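Local coordinates for uncharacterized protein (Bacteroides caccae, PDB 4L7A) that is of uncharacterized function but probably acts as a zinc-dependent metallopeptidase of the peptidase MA clan, at residues D24-E29 / L65-K70; L74-E79 / R252-R257; R87-K92 / H148-K153. One frame throughout, in Å; residues are numbered along the deposited sequence.

Contact 1: D24-E29 / L65-K70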
ATOM      1  N   ASP A  24      -3.335  15.653 -17.101  1.00 28.55           N
ATOM      2  CA  ASP A  24      -2.119  15.041 -17.653  1.00 28.56           C
ATOM      3  C   ASP A  24      -0.934  15.869 -17.259  1.00 28.23           C
ATOM      4  O   ASP A  24       0.074  15.354 -16.833  1.00 25.82           O
ATOM      5  CB  ASP A  24      -2.151  14.897 -19.163  1.00 31.58           C
ATOM      6  CG  ASP A  24      -3.229  13.951 -19.640  1.00 34.89           C
ATOM      7  OD1 ASP A  24      -3.762  13.144 -18.851  1.00 35.23           O
ATOM      8  OD2 ASP A  24      -3.576  14.041 -20.834  1.00 43.59           O
ATOM      9  N   ARG A  25      -1.082  17.173 -17.376  1.00 29.70           N
ATOM     10  CA  ARG A  25      -0.003  18.104 -17.009  0.50 31.25           C
ATOM     11  C   ARG A  25       0.333  17.921 -15.524  1.00 30.11           C
ATOM     12  O   ARG A  25       1.486  17.794 -15.164  1.00 31.62           O
ATOM     13  CB  ARG A  25      -0.368  19.580 -17.348  0.50 32.52           C
ATOM     14  CG  ARG A  25       0.783  20.413 -17.957  0.50 34.06           C
ATOM     15  CD  ARG A  25       0.436  21.931 -18.182  0.50 34.54           C
ATOM     16  NE  ARG A  25       0.655  22.760 -16.982  0.50 33.83           N
ATOM     17  CZ  ARG A  25      -0.303  23.329 -16.246  0.50 32.84           C
ATOM     18  NH1 ARG A  25      -1.577  23.212 -16.573  0.50 33.37           N
ATOM     19  NH2 ARG A  25       0.022  24.047 -15.199  0.50 33.18           N
ATOM     20  N   TRP A  26      -0.689  17.881 -14.669  1.00 30.20           N
ATOM     21  CA  TRP A  26      -0.475  17.718 -13.233  1.00 26.96           C
ATOM     22  C   TRP A  26       0.233  16.387 -12.930  1.00 25.10           C
ATOM     23  O   TRP A  26       1.086  16.327 -12.047  1.00 24.25           O
ATOM     24  CB  TRP A  26      -1.807  17.839 -12.527  1.00 25.82           C
ATOM     25  CG  TRP A  26      -1.720  17.844 -11.088  1.00 26.01           C
ATOM     26  CD1 TRP A  26      -1.679  18.939 -10.294  1.00 27.42           C
ATOM     27  CD2 TRP A  26      -1.592  16.703 -10.209  1.00 24.92           C
ATOM     28  NE1 TRP A  26      -1.587  18.562  -8.981  1.00 25.82           N
ATOM     29  CE2 TRP A  26      -1.555  17.200  -8.890  1.00 24.28           C
ATOM     30  CE3 TRP A  26      -1.570  15.317 -10.410  1.00 24.55           C
ATOM     31  CZ2 TRP A  26      -1.468  16.378  -7.769  1.00 22.95           C
ATOM     32  CZ3 TRP A  26      -1.501  14.477  -9.287  1.00 22.58           C
ATOM     33  CH2 TRP A  26      -1.450  15.017  -7.985  1.00 23.46           C
ATOM     34  N   LEU A  27      -0.123  15.326 -13.653  1.00 25.67           N
ATOM     35  CA  LEU A  27       0.488  14.010 -13.426  1.00 25.07           C
ATOM     36  C   LEU A  27       1.960  14.038 -13.883  1.00 26.47           C
ATOM     37  O   LEU A  27       2.856  13.465 -13.216  1.00 26.03           O
ATOM     38  CB  LEU A  27      -0.270  12.909 -14.139  1.00 22.01           C
ATOM     39  CG  LEU A  27      -1.655  12.682 -13.539  1.00 21.87           C
ATOM     40  CD1 LEU A  27      -2.484  11.837 -14.482  1.00 21.29           C
ATOM     41  CD2 LEU A  27      -1.560  11.998 -12.184  1.00 22.21           C
ATOM     42  N   LEU A  28       2.225  14.681 -15.006  1.00 27.93           N
ATOM     43  CA  LEU A  28       3.618  14.810 -15.441  1.00 29.95           C
ATOM     44  C   LEU A  28       4.458  15.422 -14.313  1.00 31.39           C
ATOM     45  O   LEU A  28       5.517  14.922 -13.966  1.00 31.19           O
ATOM     46  CB  LEU A  28       3.686  15.672 -16.679  1.00 32.04           C
ATOM     47  CG  LEU A  28       5.065  16.007 -17.262  1.00 36.21           C
ATOM     48  CD1 LEU A  28       5.829  14.742 -17.611  1.00 37.10           C
ATOM     49  CD2 LEU A  28       4.928  16.881 -18.536  1.00 37.26           C
ATOM     50  N   GLU A  29       3.922  16.480 -13.716  1.00 31.47           N
ATOM     51  CA  GLU A  29       4.653  17.260 -12.746  0.50 32.07           C
ATOM     52  C   GLU A  29       4.699  16.607 -11.361  1.00 30.09           C
ATOM     53  O   GLU A  29       5.659  16.776 -10.652  1.00 30.81           O
ATOM     54  CB  GLU A  29       4.112  18.697 -12.721  0.50 33.74           C
ATOM     55  CG  GLU A  29       4.268  19.401 -14.111  0.50 35.54           C
ATOM     56  CD  GLU A  29       3.468  20.690 -14.274  0.50 36.19           C
ATOM     57  OE1 GLU A  29       2.738  21.123 -13.365  0.50 36.86           O
ATOM     58  OE2 GLU A  29       3.572  21.283 -15.347  0.50 39.25           O
ATOM     59  N   LEU A  65      -8.110  10.647  -6.018  1.00 20.80           N
ATOM     60  CA  LEU A  65      -7.231   9.523  -5.672  1.00 22.27           C
ATOM     61  C   LEU A  65      -5.761   9.779  -5.990  1.00 22.53           C
ATOM     62  O   LEU A  65      -4.905   9.438  -5.194  1.00 20.27           O
ATOM     63  CB  LEU A  65      -7.667   8.253  -6.367  1.00 23.02           C
ATOM     64  CG  LEU A  65      -8.819   7.613  -5.644  1.00 25.00           C
ATOM     65  CD1 LEU A  65      -9.452   6.559  -6.537  1.00 26.64           C
ATOM     66  CD2 LEU A  65      -8.300   6.949  -4.357  1.00 24.67           C
ATOM     67  N   ALA A  66      -5.471  10.436  -7.120  1.00 20.53           N
ATOM     68  CA  ALA A  66      -4.091  10.765  -7.415  1.00 20.83           C
ATOM     69  C   ALA A  66      -3.516  11.662  -6.348  1.00 19.17           C
ATOM     70  O   ALA A  66      -2.351  11.526  -5.997  1.00 20.34           O
ATOM     71  CB  ALA A  66      -3.975  11.428  -8.737  1.00 22.48           C
ATOM     72  N   LYS A  67      -4.301  12.555  -5.805  1.00 19.54           N
ATOM     73  CA  LYS A  67      -3.793  13.466  -4.764  1.00 20.52           C
ATOM     74  C   LYS A  67      -3.705  12.786  -3.385  1.00 20.45           C
ATOM     75  O   LYS A  67      -2.794  13.088  -2.588  1.00 20.80           O
ATOM     76  CB  LYS A  67      -4.666  14.716  -4.632  1.00 21.71           C
ATOM     77  CG  LYS A  67      -4.659  15.616  -5.848  1.00 22.66           C
ATOM     78  CD  LYS A  67      -5.214  16.983  -5.526  1.00 24.20           C
ATOM     79  CE  LYS A  67      -5.021  17.969  -6.722  1.00 24.98           C
ATOM     80  NZ  LYS A  67      -5.617  19.260  -6.357  1.00 26.63           N
ATOM     81  N   ILE A  68      -4.657  11.907  -3.088  1.00 19.66           N
ATOM     82  CA  ILE A  68      -4.647  11.179  -1.820  1.00 20.06           C
ATOM     83  C   ILE A  68      -3.445  10.219  -1.760  1.00 21.16           C
ATOM     84  O   ILE A  68      -2.735  10.122  -0.726  1.00 19.37           O
ATOM     85  CB  ILE A  68      -5.975  10.486  -1.616  1.00 20.29           C
ATOM     86  CG1 ILE A  68      -7.038  11.583  -1.397  1.00 20.52           C
ATOM     87  CG2 ILE A  68      -5.935   9.566  -0.427  1.00 20.03           C
ATOM     88  CD1 ILE A  68      -8.472  11.063  -1.280  1.00 20.86           C
ATOM     89  N   VAL A  69      -3.241   9.494  -2.848  1.00 20.61           N
ATOM     90  CA  VAL A  69      -2.127   8.526  -2.957  1.00 21.08           C
ATOM     91  C   VAL A  69      -0.759   9.211  -2.795  1.00 21.52           C
ATOM     92  O   VAL A  69       0.141   8.697  -2.116  1.00 20.55           O
ATOM     93  CB  VAL A  69      -2.222   7.784  -4.277  1.00 22.30           C
ATOM     94  CG1 VAL A  69      -1.009   6.947  -4.555  1.00 22.91           C
ATOM     95  CG2 VAL A  69      -3.439   6.848  -4.248  1.00 22.15           C
ATOM     96  N   LYS A  70      -0.617  10.398  -3.373  1.00 21.61           N
ATOM     97  CA  LYS A  70       0.629  11.121  -3.287  1.00 22.95           C
ATOM     98  C   LYS A  70       0.824  11.651  -1.900  1.00 22.70           C
ATOM     99  O   LYS A  70       1.906  11.517  -1.321  1.00 24.37           O
ATOM    100  CB  LYS A  70       0.652  12.267  -4.282  1.00 24.88           C
ATOM    101  CG  LYS A  70       1.908  13.152  -4.216  1.00 29.67           C
ATOM    102  CD  LYS A  70       1.922  14.164  -5.369  1.00 33.28           C
ATOM    103  CE  LYS A  70       2.550  15.507  -4.956  1.00 39.35           C
ATOM    104  NZ  LYS A  70       4.012  15.333  -4.644  1.00 40.14           N
TER
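Trp26 reaches across to Ala66, Lys67 and Lys70 in a mostly apolar helix-helix contact, which sets helix 17-35 beside helix 59-81 in the N-terminal part of the fold. The two run nearly in the same direction, with an angle of 13° between the short segments, but their axes stay 11.9 Å apart. That is wide for packed helices, and the large indole bridges most of the distance. With CG of Trp26 anti to the backbone N (chi1 -173°), the ring extends from its own helix toward the other. The six-membered part leads. Its CZ3 lies 4.0 Å from CB of Ala66, while CZ2 meets the aliphatic CG of Lys67 at 3.8 Å; both partners approach the indole at a slant. Ala66 suits its place because a single methyl lets the broad ring come close to the backbone, and Leu27 adds CD2 4.2 Å from the CB of Ala66. Farther along helix 59-81, Lys70 lends only its CD, 4.4 Å from CH2 of Trp26. Lys67 plays two parts. Its extended chain runs past the indole, bringing CE within 4.0 Å of CZ2 of Trp26, and carries NZ on to the backbone carbonyls of Asp266, His269 and Ile270 in the C-terminal tail. Tyr271 of the same tail meets the indole edge-to-face. Replacing Trp26 by an alanine would probably open a gap between the widely spaced helices and leave the methylenes of Lys67 freer to move. The chemistry therefore divides the work: between these segments the contact rests on carbon packing, with Tyr31 OH adding a hydrogen bond to Ala66 O nearby, whereas the lysine's charge is spent on carbonyl oxygens of the chain end, so that the tail is fastened to the same spot.

Contact 2: L74-E79 / R252-R257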
ATOM      1  N   LEU A  74       3.475   8.700  -1.148  1.00 21.55           N
ATOM      2  CA  LEU A  74       4.668   9.233  -1.791  1.00 20.92           C
ATOM      3  C   LEU A  74       5.306  10.347  -0.971  1.00 21.60           C
ATOM      4  O   LEU A  74       6.470  10.277  -0.687  1.00 22.10           O
ATOM      5  CB  LEU A  74       4.364   9.739  -3.178  1.00 22.44           C
ATOM      6  CG  LEU A  74       4.132   8.691  -4.250  1.00 22.48           C
ATOM      7  CD1 LEU A  74       3.501   9.335  -5.465  1.00 24.03           C
ATOM      8  CD2 LEU A  74       5.411   8.029  -4.661  1.00 22.37           C
ATOM      9  N   GLU A  75       4.506  11.287  -0.487  1.00 21.59           N
ATOM     10  CA  GLU A  75       5.007  12.339   0.367  1.00 24.76           C
ATOM     11  C   GLU A  75       5.417  11.894   1.762  1.00 24.35           C
ATOM     12  O   GLU A  75       6.248  12.565   2.389  1.00 25.54           O
ATOM     13  CB  GLU A  75       4.043  13.517   0.451  1.00 27.37           C
ATOM     14  CG  GLU A  75       4.057  14.381  -0.814  1.00 30.68           C
ATOM     15  CD  GLU A  75       3.095  15.563  -0.680  1.00 34.13           C
ATOM     16  OE1 GLU A  75       2.990  16.177   0.401  1.00 41.42           O
ATOM     17  OE2 GLU A  75       2.399  15.847  -1.630  1.00 39.58           O
ATOM     18  N   ALA A  76       4.875  10.770   2.232  1.00 22.87           N
ATOM     19  CA  ALA A  76       5.230  10.270   3.551  1.00 22.46           C
ATOM     20  C   ALA A  76       6.617   9.660   3.535  1.00 21.38           C
ATOM     21  O   ALA A  76       7.478   9.888   4.397  1.00 23.30           O
ATOM     22  CB  ALA A  76       4.175   9.248   4.030  1.00 21.73           C
ATOM     23  N   TYR A  77       6.817   8.846   2.541  1.00 22.02           N
ATOM     24  CA  TYR A  77       8.106   8.259   2.271  1.00 21.40           C
ATOM     25  C   TYR A  77       9.144   9.361   2.029  1.00 22.59           C
ATOM     26  O   TYR A  77      10.245   9.268   2.570  1.00 22.92           O
ATOM     27  CB  TYR A  77       8.020   7.312   1.083  1.00 19.81           C
ATOM     28  CG  TYR A  77       7.439   5.920   1.358  1.00 18.95           C
ATOM     29  CD1 TYR A  77       6.539   5.677   2.391  1.00 19.33           C
ATOM     30  CD2 TYR A  77       7.789   4.828   0.527  1.00 19.33           C
ATOM     31  CE1 TYR A  77       6.011   4.361   2.626  1.00 18.76           C
ATOM     32  CE2 TYR A  77       7.267   3.574   0.712  1.00 19.04           C
ATOM     33  CZ  TYR A  77       6.385   3.332   1.772  1.00 17.77           C
ATOM     34  OH  TYR A  77       5.935   2.075   1.940  1.00 16.50           O
ATOM     35  N   ASP A  78       8.785  10.404   1.277  1.00 23.68           N
ATOM     36  CA  ASP A  78       9.714  11.498   1.044  1.00 26.02           C
ATOM     37  C   ASP A  78      10.064  12.163   2.361  1.00 27.16           C
ATOM     38  O   ASP A  78      11.220  12.373   2.635  1.00 27.06           O
ATOM     39  CB  ASP A  78       9.142  12.605   0.146  1.00 28.13           C
ATOM     40  CG  ASP A  78       9.048  12.220  -1.312  1.00 28.73           C
ATOM     41  OD1 ASP A  78       9.702  11.247  -1.746  1.00 29.14           O
ATOM     42  OD2 ASP A  78       8.320  12.948  -2.040  1.00 30.54           O
ATOM     43  N   GLU A  79       9.057  12.478   3.176  1.00 28.17           N
ATOM     44  CA  GLU A  79       9.289  13.160   4.448  1.00 28.40           C
ATOM     45  C   GLU A  79      10.257  12.405   5.368  1.00 27.49           C
ATOM     46  O   GLU A  79      11.098  12.994   6.019  1.00 25.59           O
ATOM     47  CB  GLU A  79       7.959  13.352   5.182  1.00 27.72           C
ATOM     48  CG  GLU A  79       8.016  14.307   6.352  1.00 29.18           C
ATOM     49  CD  GLU A  79       6.648  14.461   7.038  1.00 29.69           C
ATOM     50  OE1 GLU A  79       5.595  14.622   6.382  1.00 29.58           O
ATOM     51  OE2 GLU A  79       6.631  14.385   8.257  1.00 29.84           O
ATOM     52  N   ARG A 252       5.555   5.374  10.399  1.00 20.94           N
ATOM     53  CA  ARG A 252       4.182   5.005  10.826  1.00 22.02           C
ATOM     54  C   ARG A 252       3.348   6.226  11.279  1.00 22.83           C
ATOM     55  O   ARG A 252       2.185   6.367  10.892  1.00 20.18           O
ATOM     56  CB  ARG A 252       4.217   3.942  11.939  1.00 22.80           C
ATOM     57  CG  ARG A 252       2.822   3.581  12.496  1.00 22.77           C
ATOM     58  CD  ARG A 252       2.946   2.664  13.734  1.00 24.38           C
ATOM     59  NE  ARG A 252       3.614   3.376  14.808  1.00 24.54           N
ATOM     60  CZ  ARG A 252       2.983   4.182  15.678  1.00 27.86           C
ATOM     61  NH1 ARG A 252       1.679   4.354  15.618  1.00 26.76           N
ATOM     62  NH2 ARG A 252       3.660   4.839  16.620  1.00 28.30           N
ATOM     63  N   LYS A 253       3.964   7.102  12.075  1.00 23.78           N
ATOM     64  CA  LYS A 253       3.281   8.264  12.617  1.00 25.15           C
ATOM     65  C   LYS A 253       2.998   9.281  11.555  1.00 23.43           C
ATOM     66  O   LYS A 253       1.931   9.876  11.552  1.00 23.81           O
ATOM     67  CB  LYS A 253       4.086   8.901  13.739  1.00 29.15           C
ATOM     68  CG  LYS A 253       3.972   8.133  15.047  1.00 35.75           C
ATOM     69  CD  LYS A 253       5.296   8.088  15.836  1.00 43.11           C
ATOM     70  CE  LYS A 253       5.676   9.425  16.420  1.00 48.87           C
ATOM     71  NZ  LYS A 253       5.095   9.570  17.755  1.00 55.22           N
ATOM     72  N   VAL A 254       3.951   9.471  10.654  1.00 21.93           N
ATOM     73  CA  VAL A 254       3.774  10.408   9.557  1.00 22.67           C
ATOM     74  C   VAL A 254       2.636   9.953   8.613  1.00 21.57           C
ATOM     75  O   VAL A 254       1.793  10.753   8.240  1.00 23.66           O
ATOM     76  CB  VAL A 254       5.099  10.653   8.834  1.00 23.33           C
ATOM     77  CG1 VAL A 254       4.882  11.332   7.484  1.00 22.83           C
ATOM     78  CG2 VAL A 254       6.017  11.499   9.749  1.00 24.31           C
ATOM     79  N   ILE A 255       2.568   8.667   8.322  1.00 19.98           N
ATOM     80  CA  ILE A 255       1.464   8.114   7.539  1.00 19.41           C
ATOM     81  C   ILE A 255       0.122   8.360   8.226  1.00 20.26           C
ATOM     82  O   ILE A 255      -0.799   8.889   7.598  1.00 19.43           O
ATOM     83  CB  ILE A 255       1.673   6.615   7.259  1.00 18.78           C
ATOM     84  CG1 ILE A 255       2.784   6.486   6.208  1.00 18.03           C
ATOM     85  CG2 ILE A 255       0.347   5.943   6.769  1.00 19.22           C
ATOM     86  CD1 ILE A 255       3.336   5.131   5.973  1.00 19.35           C
ATOM     87  N   ALA A 256       0.027   8.060   9.534  1.00 21.07           N
ATOM     88  CA  ALA A 256      -1.192   8.321  10.270  1.00 21.87           C
ATOM     89  C   ALA A 256      -1.601   9.809  10.266  1.00 23.50           C
ATOM     90  O   ALA A 256      -2.790  10.129  10.126  1.00 24.68           O
ATOM     91  CB  ALA A 256      -1.086   7.819  11.728  1.00 22.74           C
ATOM     92  N   ARG A 257      -0.640  10.710  10.411  1.00 24.52           N
ATOM     93  CA  ARG A 257      -0.943  12.120  10.395  1.00 25.37           C
ATOM     94  C   ARG A 257      -1.488  12.486   9.029  1.00 25.67           C
ATOM     95  O   ARG A 257      -2.469  13.234   8.901  1.00 25.00           O
ATOM     96  CB  ARG A 257       0.321  12.935  10.676  1.00 26.93           C
ATOM     97  CG  ARG A 257       0.078  14.369  10.977  1.00 27.58           C
ATOM     98  CD  ARG A 257       1.347  15.238  10.850  1.00 28.32           C
ATOM     99  NE  ARG A 257       1.695  15.485   9.450  1.00 26.52           N
ATOM    100  CZ  ARG A 257       2.852  15.200   8.850  1.00 26.73           C
ATOM    101  NH1 ARG A 257       3.863  14.630   9.469  1.00 27.71           N
ATOM    102  NH2 ARG A 257       3.014  15.521   7.583  1.00 27.45           N
TER
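Ala76 packs on Val254 and Ile255 where helix 59-81 meets helix 248-260 in a roughly antiparallel helix pair, part of the largely helical framework of this putative zinc peptidase. The segments cross at 144° with their axes 9.4 Å apart. The close part lies around Ala76, whose small side chain lets the backbones approach. Its CB meets CG1 of Ile255 at 3.8 Å and, a little farther off, CG1 of Val254. Branched residues suit the side facing an alanine: the CG1 methylene of Ile255 and a methyl of Val254 pack against its one methyl. Ile255 continues inward: its CD1 comes to the ring edge of Tyr77, 4.4 Å from CE1. That contact is loose, and the tyrosine is held chiefly from elsewhere, its OH bonding to ND1 of His143 on helix 131-153.

Toward solvent the character changes from carbon to charge. Glu79 and Arg257, both exposed, reach for each other from opposite helices; in both, chi1 of -167° swings CG away from the backbone N and sends the chain across the interface. Val254 lies at the boundary between the two zones, its CG2 only 3.3 Å from OE2 of Glu79, so its methyls shield one flank of the ion pair. Neither charge relies on this pair alone: OE1 of Glu79 also takes a salt bridge from Arg258, its strongest polar partner, and NE of Arg257 goes to Glu261. Such a network would be expected to hold the flat groups in a fixed orientation despite their exposure. The guanidinium and carboxylate planes are nearly coplanar, 18° apart, and the grip is end-on: NH2 of Arg257 to OE1 of Glu79 at 3.0 Å and NH1 to OE2, each oxygen using its syn lone pair.

Contact 3: R87-K92 / H148-K153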
ATOM      1  N   ARG A  87      11.848   6.691  -4.456  1.00 23.73           N
ATOM      2  CA  ARG A  87      12.076   6.207  -5.799  1.00 24.73           C
ATOM      3  C   ARG A  87      12.518   4.768  -5.798  1.00 23.56           C
ATOM      4  O   ARG A  87      12.260   4.063  -6.753  1.00 23.40           O
ATOM      5  CB  ARG A  87      13.100   7.086  -6.572  1.00 26.91           C
ATOM      6  CG  ARG A  87      12.518   8.461  -6.955  1.00 30.40           C
ATOM      7  CD  ARG A  87      13.602   9.524  -7.254  1.00 33.55           C
ATOM      8  NE  ARG A  87      14.314   9.166  -8.474  1.00 37.35           N
ATOM      9  CZ  ARG A  87      13.836   9.306  -9.725  1.00 42.56           C
ATOM     10  NH1 ARG A  87      12.616   9.794  -9.978  1.00 43.57           N
ATOM     11  NH2 ARG A  87      14.590   8.969 -10.761  1.00 43.98           N
ATOM     12  N   ALA A  88      13.237   4.329  -4.761  1.00 23.93           N
ATOM     13  CA  ALA A  88      13.792   2.975  -4.769  1.00 24.62           C
ATOM     14  C   ALA A  88      12.740   1.876  -4.668  1.00 25.57           C
ATOM     15  O   ALA A  88      13.005   0.774  -5.083  1.00 28.24           O
ATOM     16  CB  ALA A  88      14.818   2.787  -3.653  1.00 24.87           C
ATOM     17  N   CYS A  89      11.583   2.157  -4.078  1.00 25.13           N
ATOM     18  CA  CYS A  89      10.542   1.156  -3.972  1.00 24.54           C
ATOM     19  C   CYS A  89       9.231   1.516  -4.670  1.00 24.18           C
ATOM     20  O   CYS A  89       8.198   1.016  -4.288  1.00 25.58           O
ATOM     21  CB  CYS A  89      10.279   0.831  -2.507  1.00 23.79           C
ATOM     22  SG  CYS A  89       9.984   2.212  -1.426  1.00 23.93           S
ATOM     23  N   ALA A  90       9.281   2.394  -5.669  1.00 23.31           N
ATOM     24  CA  ALA A  90       8.078   2.854  -6.342  1.00 21.72           C
ATOM     25  C   ALA A  90       7.669   1.887  -7.406  1.00 20.25           C
ATOM     26  O   ALA A  90       8.468   1.207  -7.957  1.00 21.27           O
ATOM     27  CB  ALA A  90       8.293   4.229  -6.961  1.00 23.66           C
ATOM     28  N   PRO A  91       6.374   1.784  -7.664  1.00 20.27           N
ATOM     29  CA  PRO A  91       6.014   0.994  -8.806  1.00 21.18           C
ATOM     30  C   PRO A  91       6.386   1.788 -10.065  1.00 23.27           C
ATOM     31  O   PRO A  91       6.573   2.983  -9.997  1.00 22.01           O
ATOM     32  CB  PRO A  91       4.486   0.907  -8.696  1.00 20.05           C
ATOM     33  CG  PRO A  91       4.089   2.188  -8.084  1.00 21.22           C
ATOM     34  CD  PRO A  91       5.261   2.617  -7.170  1.00 20.75           C
ATOM     35  N   LYS A  92       6.413   1.146 -11.214  1.00 27.27           N
ATOM     36  CA  LYS A  92       6.551   1.879 -12.506  1.00 29.99           C
ATOM     37  C   LYS A  92       5.246   2.460 -13.040  1.00 27.51           C
ATOM     38  O   LYS A  92       5.232   3.472 -13.752  1.00 25.89           O
ATOM     39  CB  LYS A  92       7.130   0.972 -13.611  1.00 33.22           C
ATOM     40  CG  LYS A  92       8.458   0.264 -13.267  1.00 39.06           C
ATOM     41  CD  LYS A  92       9.664   1.218 -13.153  1.00 46.70           C
ATOM     42  CE  LYS A  92      10.539   0.919 -11.886  1.00 53.13           C
ATOM     43  NZ  LYS A  92      10.947   2.225 -11.271  1.00 58.35           N
ATOM     44  N   HIS A 148       8.493  -5.304  -0.284  1.00 20.21           N
ATOM     45  CA  HIS A 148       9.080  -6.362  -1.029  1.00 21.37           C
ATOM     46  C   HIS A 148      10.180  -5.924  -2.056  1.00 20.96           C
ATOM     47  O   HIS A 148      11.212  -6.561  -2.183  1.00 18.40           O
ATOM     48  CB  HIS A 148       7.970  -7.103  -1.699  1.00 23.78           C
ATOM     49  CG  HIS A 148       8.460  -8.292  -2.409  1.00 30.56           C
ATOM     50  ND1 HIS A 148       8.973  -9.381  -1.738  1.00 35.50           N
ATOM     51  CD2 HIS A 148       8.590  -8.554  -3.735  1.00 34.05           C
ATOM     52  CE1 HIS A 148       9.386 -10.278  -2.621  1.00 37.23           C
ATOM     53  NE2 HIS A 148       9.159  -9.800  -3.836  1.00 38.43           N
ATOM     54  N   ILE A 149       9.972  -4.800  -2.746  1.00 21.08           N
ATOM     55  CA  ILE A 149      10.990  -4.211  -3.642  1.00 21.49           C
ATOM     56  C   ILE A 149      12.209  -3.796  -2.836  1.00 22.05           C
ATOM     57  O   ILE A 149      13.347  -4.004  -3.270  1.00 21.91           O
ATOM     58  CB  ILE A 149      10.409  -3.015  -4.432  1.00 21.85           C
ATOM     59  CG1 ILE A 149       9.363  -3.507  -5.449  1.00 22.84           C
ATOM     60  CG2 ILE A 149      11.504  -2.258  -5.185  1.00 24.16           C
ATOM     61  CD1 ILE A 149       8.515  -2.329  -6.079  1.00 21.97           C
ATOM     62  N   LEU A 150      11.987  -3.216  -1.658  1.00 21.20           N
ATOM     63  CA  LEU A 150      13.137  -2.888  -0.823  1.00 21.47           C
ATOM     64  C   LEU A 150      13.961  -4.153  -0.533  1.00 21.45           C
ATOM     65  O   LEU A 150      15.229  -4.157  -0.635  1.00 19.78           O
ATOM     66  CB  LEU A 150      12.727  -2.227   0.493  1.00 22.14           C
ATOM     67  CG  LEU A 150      12.032  -0.874   0.407  1.00 22.52           C
ATOM     68  CD1 LEU A 150      11.493  -0.439   1.758  1.00 21.82           C
ATOM     69  CD2 LEU A 150      13.015   0.194  -0.190  1.00 24.56           C
ATOM     70  N   HIS A 151      13.262  -5.216  -0.165  1.00 19.67           N
ATOM     71  CA  HIS A 151      13.932  -6.491   0.154  1.00 20.32           C
ATOM     72  C   HIS A 151      14.704  -7.094  -0.987  1.00 22.05           C
ATOM     73  O   HIS A 151      15.743  -7.645  -0.742  1.00 23.18           O
ATOM     74  CB  HIS A 151      12.974  -7.501   0.697  1.00 19.14           C
ATOM     75  CG  HIS A 151      12.219  -6.987   1.876  1.00 18.76           C
ATOM     76  ND1 HIS A 151      10.979  -7.454   2.218  1.00 19.43           N
ATOM     77  CD2 HIS A 151      12.526  -6.014   2.775  1.00 18.63           C
ATOM     78  CE1 HIS A 151      10.537  -6.780   3.277  1.00 19.84           C
ATOM     79  NE2 HIS A 151      11.479  -5.925   3.657  1.00 19.38           N
ATOM     80  N   GLN A 152      14.207  -6.952  -2.209  1.00 24.30           N
ATOM     81  CA  GLN A 152      14.903  -7.407  -3.417  1.00 28.43           C
ATOM     82  C   GLN A 152      16.180  -6.630  -3.657  1.00 27.76           C
ATOM     83  O   GLN A 152      17.203  -7.214  -3.981  1.00 27.29           O
ATOM     84  CB  GLN A 152      14.005  -7.298  -4.664  1.00 31.11           C
ATOM     85  CG  GLN A 152      12.809  -8.259  -4.612  1.00 37.21           C
ATOM     86  CD  GLN A 152      11.864  -8.235  -5.865  1.00 44.59           C
ATOM     87  OE1 GLN A 152      11.374  -7.181  -6.303  1.00 46.76           O
ATOM     88  NE2 GLN A 152      11.602  -9.420  -6.417  1.00 47.40           N
ATOM     89  N   LYS A 153      16.130  -5.318  -3.450  1.00 27.31           N
ATOM     90  CA  LYS A 153      17.308  -4.491  -3.666  1.00 27.87           C
ATOM     91  C   LYS A 153      18.335  -4.626  -2.560  1.00 27.96           C
ATOM     92  O   LYS A 153      19.545  -4.656  -2.830  1.00 27.57           O
ATOM     93  CB  LYS A 153      16.918  -3.052  -3.796  1.00 28.22           C
ATOM     94  CG  LYS A 153      16.178  -2.707  -5.088  1.00 28.56           C
ATOM     95  CD  LYS A 153      16.047  -1.221  -5.117  1.00 30.76           C
ATOM     96  CE  LYS A 153      15.727  -0.691  -6.483  1.00 33.33           C
ATOM     97  NZ  LYS A 153      14.501  -1.278  -6.956  1.00 33.75           N
TER
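The carbonyl oxygen of Ala88, at the end of helix 83-88, accepts a hydrogen bond from NZ of Lys153 at 3.2 Å. The ammonium lies in the carbonyl plane, at a C=O...N angle of 154°. A lysine suits this place because the last carbonyls of a helix have lost their partners in the next turn, and a positive charge is likely to be welcome at the negative end of the helix dipole. The lysine chain bends at its last torsion (chi4 58°) to bring NZ in, and CG2 of Ile149 approaches the same oxygen at 3.4 Å.

Just beyond, Cys89 leaves helical geometry and presents its CA to CG2 of Ile149 at 3.7 Å. Its side chain meets Leu150, whose CD2 sits 3.6 Å from CB of Cys89 and 3.8 Å from its SG. With the sulfur between backbone N and carbonyl carbon (chi1 51°), both CB and SG lie against the CD2 of Leu150. Leu150 is also packed by Tyr239, Met240 and Trp244 of helix 211-244, and Leu116 of strand 115-122 touches Ile149. The turn leading into strand 93-98 is thus seated on the end of helix 131-153. That helix carries an HEFAH sequence ending at His148, matching the HExxH motif of zincin metallopeptidases, whose histidines characteristically bind zinc.

From the N terminus, helix 17-35 is followed by the short strand 38-40, and contact 1 closes this first loop by bringing helix 59-81 back alongside. The same helix opens contact 2 one turn farther on, and that loop closes only at helix 248-260, near the end of the chain. Contact 3 nests inside it, joining the end of helix 83-88 to helix 131-153 after the chain has passed through the remaining strands of the sheet. Contact 1 precedes both. Helix 59-81 is shared by contacts 1 and 2, and through Tyr77 it also touches Cys89 of contact 3; Lys70 makes a long, weak ion pair with Glu75 toward contact 2.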